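Local coordinates for protein SAM dependent methyltransferase (Agrobacterium tumefaciens, PDB 2IGT) that binds S-adenosylmethionine and probably transfers its methyl group to a substrate, as a member of the SAM-dependent methyltransferase family, at residues A[117-122]-A[168-173]; A[151-156]-A[261-266]; A[281-286]-A[321-326]. All coordinates share one frame; numbering follows the deposited sequence. Where two conformers were deposited one is given.

Contact 1 (A[117-122]-A[168-173]); sequences LGVEFL and SLVAAA
V119 drives its two methyls against the flank of helix 166-173, between L169 and V170. The carbon CG1 meets CB of L169 at 3.7 Å and lies 4.0 Å from CD1 of the same leucine. The other branch, CG2, sits 3.8 Å from CG2 of V170. The fork explains this double contact: CG1 is anti to the backbone N (chi1 167°), and CG2 is anti to the carbonyl carbon, so each branch takes one helix residue. Both pairs of side chains cross at about a right angle. This is the tight part of the contact, and V119, L169 and V170 are all buried. The packing between the two segments is purely apolar. The nearest CA atoms, those of V119 and V170, are 6.5 Å apart. The parts joined are the second strand of the hairpin 111-116/119-124 and a helix of the Rossmann-like methyltransferase domain. This helix follows strand 156-160 and leads into strand 177-181, so it belongs to a beta-alpha-beta crossover. On its far side S168, A171 and A172 pack on V178. The hairpin side of the helix is shared with helix 185-198, where N194 touches both L169 and F121. The looser end is at the hairpin turn, which the exposed G118 helps to make. There L117, partly exposed, reaches V170 with one methyl alone, CD2 to CG1 at 4.0 Å. Its side chain also touches W141, E142 and K145 of helix 138-150.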
loop_
_atom_site.group_PDB
_atom_site.type_symbol
_atom_site.label_atom_id
_atom_site.label_comp_id
_atom_site.label_asym_id
_atom_site.label_seq_id
_atom_site.Cartn_x
_atom_site.Cartn_y
_atom_site.Cartn_z
ATOM N N LEU A 117 16.836 27.851 -17.244
ATOM C CA LEU A 117 17.649 27.540 -18.404
ATOM C C LEU A 117 16.808 27.422 -19.678
ATOM O O LEU A 117 17.066 26.582 -20.515
ATOM C CB LEU A 117 18.443 26.236 -18.149
ATOM C CG LEU A 117 19.808 26.168 -18.822
ATOM C CD1 LEU A 117 20.683 27.357 -18.370
ATOM C CD2 LEU A 117 20.464 24.809 -18.514
ATOM N N GLY A 118 15.798 28.266 -19.833
ATOM C CA GLY A 118 15.017 28.281 -21.067
ATOM C C GLY A 118 13.886 27.259 -21.178
ATOM O O GLY A 118 13.153 27.244 -22.164
ATOM N N VAL A 119 13.733 26.423 -20.159
ATOM C CA VAL A 119 12.742 25.341 -20.150
ATOM C C VAL A 119 11.596 25.695 -19.188
ATOM O O VAL A 119 11.845 26.008 -18.014
ATOM C CB VAL A 119 13.427 24.003 -19.679
ATOM C CG1 VAL A 119 12.418 22.937 -19.336
ATOM C CG2 VAL A 119 14.398 23.503 -20.755
ATOM N N GLU A 120 10.359 25.620 -19.676
ATOM C CA GLU A 120 9.172 25.881 -18.863
ATOM C C GLU A 120 8.617 24.585 -18.253
ATOM O O GLU A 120 8.471 23.573 -18.944
ATOM C CB GLU A 120 8.100 26.602 -19.694
ATOM C CG GLU A 120 8.357 28.102 -19.916
ATOM C CD GLU A 120 9.446 28.391 -20.929
ATOM O OE1 GLU A 120 9.519 27.670 -21.955
ATOM O OE2 GLU A 120 10.225 29.349 -20.711
ATOM N N PHE A 121 8.312 24.621 -16.956
ATOM C CA PHE A 121 7.868 23.432 -16.222
ATOM C C PHE A 121 7.001 23.870 -15.043
ATOM O O PHE A 121 6.862 25.064 -14.784
ATOM C CB PHE A 121 9.055 22.576 -15.742
ATOM C CG PHE A 121 9.974 23.285 -14.780
ATOM C CD1 PHE A 121 11.005 24.087 -15.248
ATOM C CD2 PHE A 121 9.830 23.117 -13.398
ATOM C CE1 PHE A 121 11.856 24.750 -14.351
ATOM C CE2 PHE A 121 10.660 23.781 -12.504
ATOM C CZ PHE A 121 11.686 24.592 -12.983
ATOM N N LEU A 122 6.429 22.904 -14.338
ATOM C CA LEU A 122 5.542 23.212 -13.216
ATOM C C LEU A 122 6.203 22.951 -11.871
ATOM O O LEU A 122 6.770 21.879 -11.644
ATOM C CB LEU A 122 4.238 22.402 -13.306
ATOM C CG LEU A 122 3.380 22.620 -14.560
ATOM C CD1 LEU A 122 2.309 21.531 -14.674
ATOM C CD2 LEU A 122 2.765 24.031 -14.556
ATOM N N SER A 168 15.923 16.175 -19.000
ATOM C CA SER A 168 15.474 15.586 -20.256
ATOM C C SER A 168 15.054 16.685 -21.208
ATOM O O SER A 168 15.345 16.627 -22.402
ATOM C CB SER A 168 14.304 14.628 -20.003
ATOM O OG SER A 168 14.719 13.598 -19.117
ATOM N N LEU A 169 14.376 17.699 -20.670
ATOM C CA LEU A 169 13.859 18.780 -21.501
ATOM C C LEU A 169 14.968 19.717 -21.982
ATOM O O LEU A 169 14.961 20.143 -23.150
ATOM C CB LEU A 169 12.744 19.542 -20.760
ATOM C CG LEU A 169 11.519 18.687 -20.417
ATOM C CD1 LEU A 169 10.495 19.499 -19.641
ATOM C CD2 LEU A 169 10.869 18.032 -21.672
ATOM N N VAL A 170 15.933 19.993 -21.099
ATOM C CA VAL A 170 17.129 20.774 -21.470
ATOM C C VAL A 170 17.860 20.090 -22.642
ATOM O O VAL A 170 18.173 20.735 -23.648
ATOM C CB VAL A 170 18.091 21.009 -20.262
ATOM C CG1 VAL A 170 19.389 21.646 -20.730
ATOM C CG2 VAL A 170 17.440 21.932 -19.190
ATOM N N ALA A 171 18.100 18.784 -22.518
ATOM C CA ALA A 171 18.793 18.028 -23.579
ATOM C C ALA A 171 18.010 18.055 -24.892
ATOM O O ALA A 171 18.562 18.351 -25.966
ATOM C CB ALA A 171 19.092 16.591 -23.134
ATOM N N ALA A 172 16.714 17.776 -24.804
ATOM C CA ALA A 172 15.847 17.794 -25.981
ATOM C C ALA A 172 15.741 19.177 -26.654
ATOM O O ALA A 172 15.747 19.265 -27.905
ATOM C CB ALA A 172 14.452 17.228 -25.632
ATOM N N ALA A 173 15.682 20.245 -25.862
ATOM C CA ALA A 173 15.646 21.613 -26.418
ATOM C C ALA A 173 16.913 21.895 -27.214
ATOM O O ALA A 173 16.874 22.579 -28.234
ATOM C CB ALA A 173 15.494 22.642 -25.330
#

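Contact 2 (A[151-156]-A[261-266]); sequences ADRPLK and ILSPKA
R153 brings its guanidinium against the K265 side chain, a face toward it, and bonds that residue's carbonyl. NH1 of R153 donates to K265 O at 3.1 Å, with an N-H...O angle of 143°. The donor stands well above the carbonyl plane, 55° out of it. A water joins the same two residues: it accepts from R153 NH2 and donates to K265 O. It lies at the edge of the guanidinium, in its plane. The flat group is sandwiched. L155 CD2 lies over one face and K265 CD over the opposite face, both offset toward the rim. K265 CB is closer to the end of the arginine, 3.5 Å from R153 NH1. The arginine chain is extended from CG to NE, which carries the charged end across from one loop to the other. S263 is the third residue, 4.4 Å from its OG to R153 NH1. The two share a partner, D227: R153 NH1 makes a salt bridge to its OD1, and S263 OG is hydrogen-bonded to the same atom. S263 also opens a type I beta turn that ends at A266 and places the K265 carbonyl. Both loops lead into parallel strands of the central sheet, 156-160 and 268-273, with D227 just ahead of strand 228-231 between them. The contact lies at the surface. The D227 carboxylate probably offsets the arginine charge, with the K265 carbonyl as a further acceptor. K265 NZ and R153 NH2 are like charges 6.0 Å apart and not in contact, and D227 probably eases their proximity.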
loop_
_atom_site.group_PDB
_atom_site.type_symbol
_atom_site.label_atom_id
_atom_site.label_comp_id
_atom_site.label_asym_id
_atom_site.label_seq_id
_atom_site.Cartn_x
_atom_site.Cartn_y
_atom_site.Cartn_z
ATOM N N ALA A 151 28.138 19.782 -29.770
ATOM C CA ALA A 151 28.436 18.536 -30.490
ATOM C C ALA A 151 28.140 18.699 -31.985
ATOM O O ALA A 151 27.272 19.488 -32.366
ATOM C CB ALA A 151 27.633 17.376 -29.907
ATOM N N ASP A 152 28.865 17.961 -32.823
ATOM C CA ASP A 152 28.690 18.051 -34.275
ATOM C C ASP A 152 27.675 17.044 -34.836
ATOM O O ASP A 152 27.497 16.931 -36.057
ATOM C CB ASP A 152 30.048 17.933 -34.996
ATOM C CG ASP A 152 30.781 16.618 -34.706
ATOM O OD1 ASP A 152 30.149 15.581 -34.387
ATOM O OD2 ASP A 152 32.020 16.634 -34.821
ATOM N N ARG A 153 27.022 16.309 -33.941
ATOM C CA ARG A 153 25.992 15.326 -34.318
ATOM C C ARG A 153 24.977 15.372 -33.175
ATOM O O ARG A 153 25.323 15.804 -32.062
ATOM C CB ARG A 153 26.611 13.916 -34.428
ATOM C CG ARG A 153 27.164 13.397 -33.073
ATOM C CD ARG A 153 27.900 12.027 -33.164
ATOM N NE ARG A 153 28.059 11.502 -31.792
ATOM C CZ ARG A 153 29.063 11.818 -30.966
ATOM N NH1 ARG A 153 29.097 11.321 -29.729
ATOM N NH2 ARG A 153 30.038 12.642 -31.367
ATOM N N PRO A 154 23.732 14.942 -33.429
ATOM C CA PRO A 154 22.729 14.885 -32.348
ATOM C C PRO A 154 23.112 13.811 -31.336
ATOM O O PRO A 154 23.281 12.649 -31.709
ATOM C CB PRO A 154 21.442 14.448 -33.074
ATOM C CG PRO A 154 21.701 14.672 -34.514
ATOM C CD PRO A 154 23.174 14.498 -34.723
ATOM N N LEU A 155 23.268 14.189 -30.080
ATOM C CA LEU A 155 23.670 13.234 -29.051
ATOM C C LEU A 155 22.518 12.383 -28.544
ATOM O O LEU A 155 21.399 12.882 -28.369
ATOM C CB LEU A 155 24.288 13.973 -27.869
ATOM C CG LEU A 155 25.566 14.750 -28.199
ATOM C CD1 LEU A 155 26.204 15.172 -26.869
ATOM C CD2 LEU A 155 26.521 13.882 -29.059
ATOM N N LYS A 156 22.804 11.109 -28.279
ATOM C CA LYS A 156 21.869 10.240 -27.555
ATOM C C LYS A 156 22.110 10.414 -26.062
ATOM O O LYS A 156 23.216 10.123 -25.583
ATOM C CB LYS A 156 22.087 8.786 -27.945
ATOM C CG LYS A 156 21.721 8.467 -29.386
ATOM C CD LYS A 156 22.059 6.998 -29.742
ATOM C CE LYS A 156 23.551 6.821 -30.074
ATOM N NZ LYS A 156 23.882 5.370 -30.337
ATOM N N ILE A 261 27.137 0.636 -21.900
ATOM C CA ILE A 261 26.229 1.295 -22.852
ATOM C C ILE A 261 26.638 2.741 -23.214
ATOM O O ILE A 261 25.831 3.504 -23.734
ATOM C CB ILE A 261 24.711 1.176 -22.450
ATOM C CG1 ILE A 261 24.424 1.793 -21.060
ATOM C CG2 ILE A 261 24.291 -0.282 -22.461
ATOM C CD1 ILE A 261 22.938 2.068 -20.780
ATOM N N LEU A 262 27.889 3.113 -22.924
ATOM C CA LEU A 262 28.460 4.355 -23.472
ATOM C C LEU A 262 28.963 4.143 -24.885
ATOM O O LEU A 262 29.624 3.142 -25.182
ATOM C CB LEU A 262 29.596 4.900 -22.592
ATOM C CG LEU A 262 29.181 5.450 -21.218
ATOM C CD1 LEU A 262 30.435 5.669 -20.356
ATOM C CD2 LEU A 262 28.356 6.756 -21.342
ATOM N N SER A 263 28.661 5.092 -25.762
ATOM C CA SER A 263 29.198 5.069 -27.112
ATOM C C SER A 263 30.731 5.236 -27.127
ATOM O O SER A 263 31.302 5.769 -26.184
ATOM C CB SER A 263 28.525 6.153 -27.974
ATOM O OG SER A 263 28.938 7.457 -27.554
ATOM N N PRO A 264 31.399 4.791 -28.206
ATOM C CA PRO A 264 32.842 5.054 -28.380
ATOM C C PRO A 264 33.182 6.537 -28.306
ATOM O O PRO A 264 34.258 6.880 -27.822
ATOM C CB PRO A 264 33.136 4.507 -29.791
ATOM C CG PRO A 264 32.159 3.420 -29.929
ATOM C CD PRO A 264 30.879 3.963 -29.302
ATOM N N LYS A 265 32.284 7.401 -28.789
ATOM C CA LYS A 265 32.508 8.860 -28.763
ATOM C C LYS A 265 31.742 9.531 -27.622
ATOM O O LYS A 265 31.362 10.700 -27.740
ATOM C CB LYS A 265 32.114 9.503 -30.109
ATOM C CG LYS A 265 32.898 9.000 -31.296
ATOM C CD LYS A 265 32.362 9.599 -32.608
ATOM C CE LYS A 265 33.056 9.021 -33.821
ATOM N NZ LYS A 265 34.453 9.551 -34.038
ATOM N N ALA A 266 31.513 8.800 -26.520
ATOM C CA ALA A 266 30.762 9.338 -25.386
ATOM C C ALA A 266 31.373 10.627 -24.819
ATOM O O ALA A 266 32.604 10.780 -24.766
ATOM C CB ALA A 266 30.588 8.290 -24.269
HETATM O O HOH W 1 32.349 13.286 -29.366
#

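Contact 3 (A[281-286]-A[321-326]); sequences YSMHEL and TSLFSR. With ACY (acetic acid), chain H.
With CG beside the backbone N in each residue (chi1 -54° and -43°), M283 CG and L323 CD1 face each other between helix 280-290 and strand 318-328. This is helix-on-sheet packing in the alpha-beta sandwich of the methyltransferase fold. The two segments run nearly parallel, with an axis angle of 19° and a closest approach of 7.6 Å. M283, a selenomethionine, touches L323 with CG, at 3.8 Å from CD1. The side chains cross at about a right angle. Bends at chi2 and chi3 then turn the selenium end away from the strand. M283 also touches L251 of helix 247-260. Two residues along the strand, S325 also faces the helix. Its CB lies 4.2 Å from M283 CB, and its OG is 3.9 Å from H284 CA. That hydroxyl is satisfied by S300 of strand 297-306, which also bonds H284 ND1. E31 takes H284 NE2, so both ring nitrogens are held. R326 lies beyond the helix contact and grips an acetic acid, probably from the crystallisation liquor, with two bonds. R326 NH2 donates to its OXT at 3.1 Å, in the guanidinium plane, and R326 NH1 to its O at 3.2 Å.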
loop_
_atom_site.group_PDB
_atom_site.type_symbol
_atom_site.label_atom_id
_atom_site.label_comp_id
_atom_site.label_asym_id
_atom_site.label_seq_id
_atom_site.Cartn_x
_atom_site.Cartn_y
_atom_site.Cartn_z
ATOM N N TYR A 281 33.834 11.345 -1.860
ATOM C CA TYR A 281 35.005 10.496 -2.175
ATOM C C TYR A 281 34.613 9.060 -2.527
ATOM O O TYR A 281 35.275 8.422 -3.335
ATOM C CB TYR A 281 36.014 10.463 -1.026
ATOM C CG TYR A 281 37.010 11.583 -1.079
ATOM C CD1 TYR A 281 37.975 11.644 -2.093
ATOM C CD2 TYR A 281 36.988 12.595 -0.125
ATOM C CE1 TYR A 281 38.890 12.690 -2.150
ATOM C CE2 TYR A 281 37.925 13.632 -0.160
ATOM C CZ TYR A 281 38.844 13.678 -1.181
ATOM O OH TYR A 281 39.736 14.714 -1.197
ATOM N N SER A 282 33.536 8.569 -1.924
ATOM C CA SER A 282 33.052 7.215 -2.192
ATOM C C SER A 282 32.382 7.066 -3.569
ATOM O O SER A 282 32.565 6.054 -4.231
ATOM C CB SER A 282 32.128 6.777 -1.072
ATOM O OG SER A 282 32.876 6.767 0.125
HETATM N N MSE A 283 31.642 8.089 -3.991
HETATM C CA MSE A 283 31.140 8.178 -5.369
HETATM C C MSE A 283 32.318 8.335 -6.332
HETATM O O MSE A 283 32.345 7.695 -7.373
HETATM C CB MSE A 283 30.190 9.358 -5.539
HETATM C CG MSE A 283 29.008 9.381 -4.526
HETATM SE SE MSE A 283 27.889 7.764 -4.672
HETATM C CE MSE A 283 28.347 6.993 -2.923
ATOM N N HIS A 284 33.262 9.214 -5.990
ATOM C CA HIS A 284 34.482 9.430 -6.798
ATOM C C HIS A 284 35.265 8.117 -7.067
ATOM O O HIS A 284 35.552 7.767 -8.228
ATOM C CB HIS A 284 35.395 10.434 -6.085
ATOM C CG HIS A 284 36.639 10.742 -6.849
ATOM N ND1 HIS A 284 36.616 11.457 -8.024
ATOM C CD2 HIS A 284 37.933 10.412 -6.626
ATOM C CE1 HIS A 284 37.847 11.555 -8.501
ATOM N NE2 HIS A 284 38.666 10.935 -7.667
ATOM N N GLU A 285 35.638 7.398 -5.998
ATOM C CA GLU A 285 36.498 6.209 -6.180
ATOM C C GLU A 285 35.735 5.106 -6.901
ATOM O O GLU A 285 36.307 4.386 -7.707
ATOM C CB GLU A 285 37.074 5.691 -4.865
ATOM C CG GLU A 285 37.945 6.710 -4.100
ATOM C CD GLU A 285 39.301 6.986 -4.764
ATOM O OE1 GLU A 285 39.465 6.684 -5.983
ATOM O OE2 GLU A 285 40.205 7.510 -4.062
ATOM N N LEU A 286 34.425 5.013 -6.648
ATOM C CA LEU A 286 33.586 4.059 -7.385
ATOM C C LEU A 286 33.599 4.375 -8.880
ATOM O O LEU A 286 33.756 3.443 -9.712
ATOM C CB LEU A 286 32.140 4.062 -6.868
ATOM C CG LEU A 286 31.151 3.147 -7.647
ATOM C CD1 LEU A 286 31.610 1.677 -7.571
ATOM C CD2 LEU A 286 29.703 3.307 -7.082
ATOM N N THR A 321 23.690 20.382 -1.176
ATOM C CA THR A 321 22.488 19.610 -1.477
ATOM C C THR A 321 22.741 18.126 -1.805
ATOM O O THR A 321 21.889 17.289 -1.566
ATOM C CB THR A 321 21.726 20.210 -2.693
ATOM O OG1 THR A 321 22.474 19.992 -3.898
ATOM C CG2 THR A 321 21.549 21.742 -2.529
ATOM N N SER A 322 23.891 17.811 -2.402
ATOM C CA SER A 322 24.030 16.504 -3.031
ATOM C C SER A 322 25.475 16.288 -3.412
ATOM O O SER A 322 26.295 17.221 -3.350
ATOM C CB SER A 322 23.153 16.413 -4.312
ATOM O OG SER A 322 23.403 17.550 -5.121
ATOM N N LEU A 323 25.777 15.037 -3.763
ATOM C CA LEU A 323 27.098 14.645 -4.265
ATOM C C LEU A 323 27.025 14.480 -5.761
ATOM O O LEU A 323 25.936 14.329 -6.354
ATOM C CB LEU A 323 27.523 13.295 -3.664
ATOM C CG LEU A 323 27.260 13.086 -2.171
ATOM C CD1 LEU A 323 27.646 11.636 -1.779
ATOM C CD2 LEU A 323 28.039 14.120 -1.323
ATOM N N PHE A 324 28.187 14.546 -6.392
ATOM C CA PHE A 324 28.247 14.247 -7.818
ATOM C C PHE A 324 29.598 13.652 -8.145
ATOM O O PHE A 324 30.601 13.892 -7.452
ATOM C CB PHE A 324 28.012 15.488 -8.683
ATOM C CG PHE A 324 29.220 16.411 -8.752
ATOM C CD1 PHE A 324 29.455 17.333 -7.735
ATOM C CD2 PHE A 324 30.122 16.332 -9.810
ATOM C CE1 PHE A 324 30.584 18.170 -7.759
ATOM C CE2 PHE A 324 31.243 17.164 -9.866
ATOM C CZ PHE A 324 31.480 18.089 -8.838
ATOM N N SER A 325 29.598 12.875 -9.216
ATOM C CA SER A 325 30.815 12.416 -9.835
ATOM C C SER A 325 30.565 12.350 -11.345
ATOM O O SER A 325 29.567 11.787 -11.784
ATOM C CB SER A 325 31.193 11.032 -9.299
ATOM O OG SER A 325 32.439 10.652 -9.858
ATOM N N ARG A 326 31.484 12.922 -12.126
ATOM C CA ARG A 326 31.329 13.011 -13.561
ATOM C C ARG A 326 32.593 12.517 -14.272
ATOM O O ARG A 326 33.699 13.039 -14.047
ATOM C CB ARG A 326 31.040 14.458 -13.965
ATOM C CG ARG A 326 30.937 14.696 -15.472
ATOM C CD ARG A 326 30.542 16.145 -15.701
ATOM N NE ARG A 326 31.668 16.997 -15.343
ATOM C CZ ARG A 326 31.582 18.215 -14.834
ATOM N NH1 ARG A 326 30.399 18.773 -14.591
ATOM N NH2 ARG A 326 32.702 18.870 -14.561
HETATM C C ACY H . 31.177 22.473 -14.220
HETATM O O ACY H . 30.187 21.989 -14.803
HETATM O OXT ACY H . 32.211 21.822 -13.933
HETATM C CH3 ACY H . 31.121 23.927 -13.827
#

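How the contacts relate
The three contacts are all tied to the large mixed sheet. Contact 1 joins the hairpin 111-116/119-124 to a crossover helix. Contact 2 ties the loops leading into strands 156-160 and 268-273. Contact 3 packs a helix on strand 318-328, the neighbour of strand 268-273. Along the chain contacts 1 and 2 alternate their segments, and both close before contact 3 opens. The centres of contacts 1 and 3 are about 25 Å apart, on opposite sides of the chain's centre. Contact 2 touches neither. The side chain of L169 is about 14 Å from a bound S-adenosylmethionine, and that of L323 about 11 Å. The contacts are thus structural packing onto the sheet that carries this site.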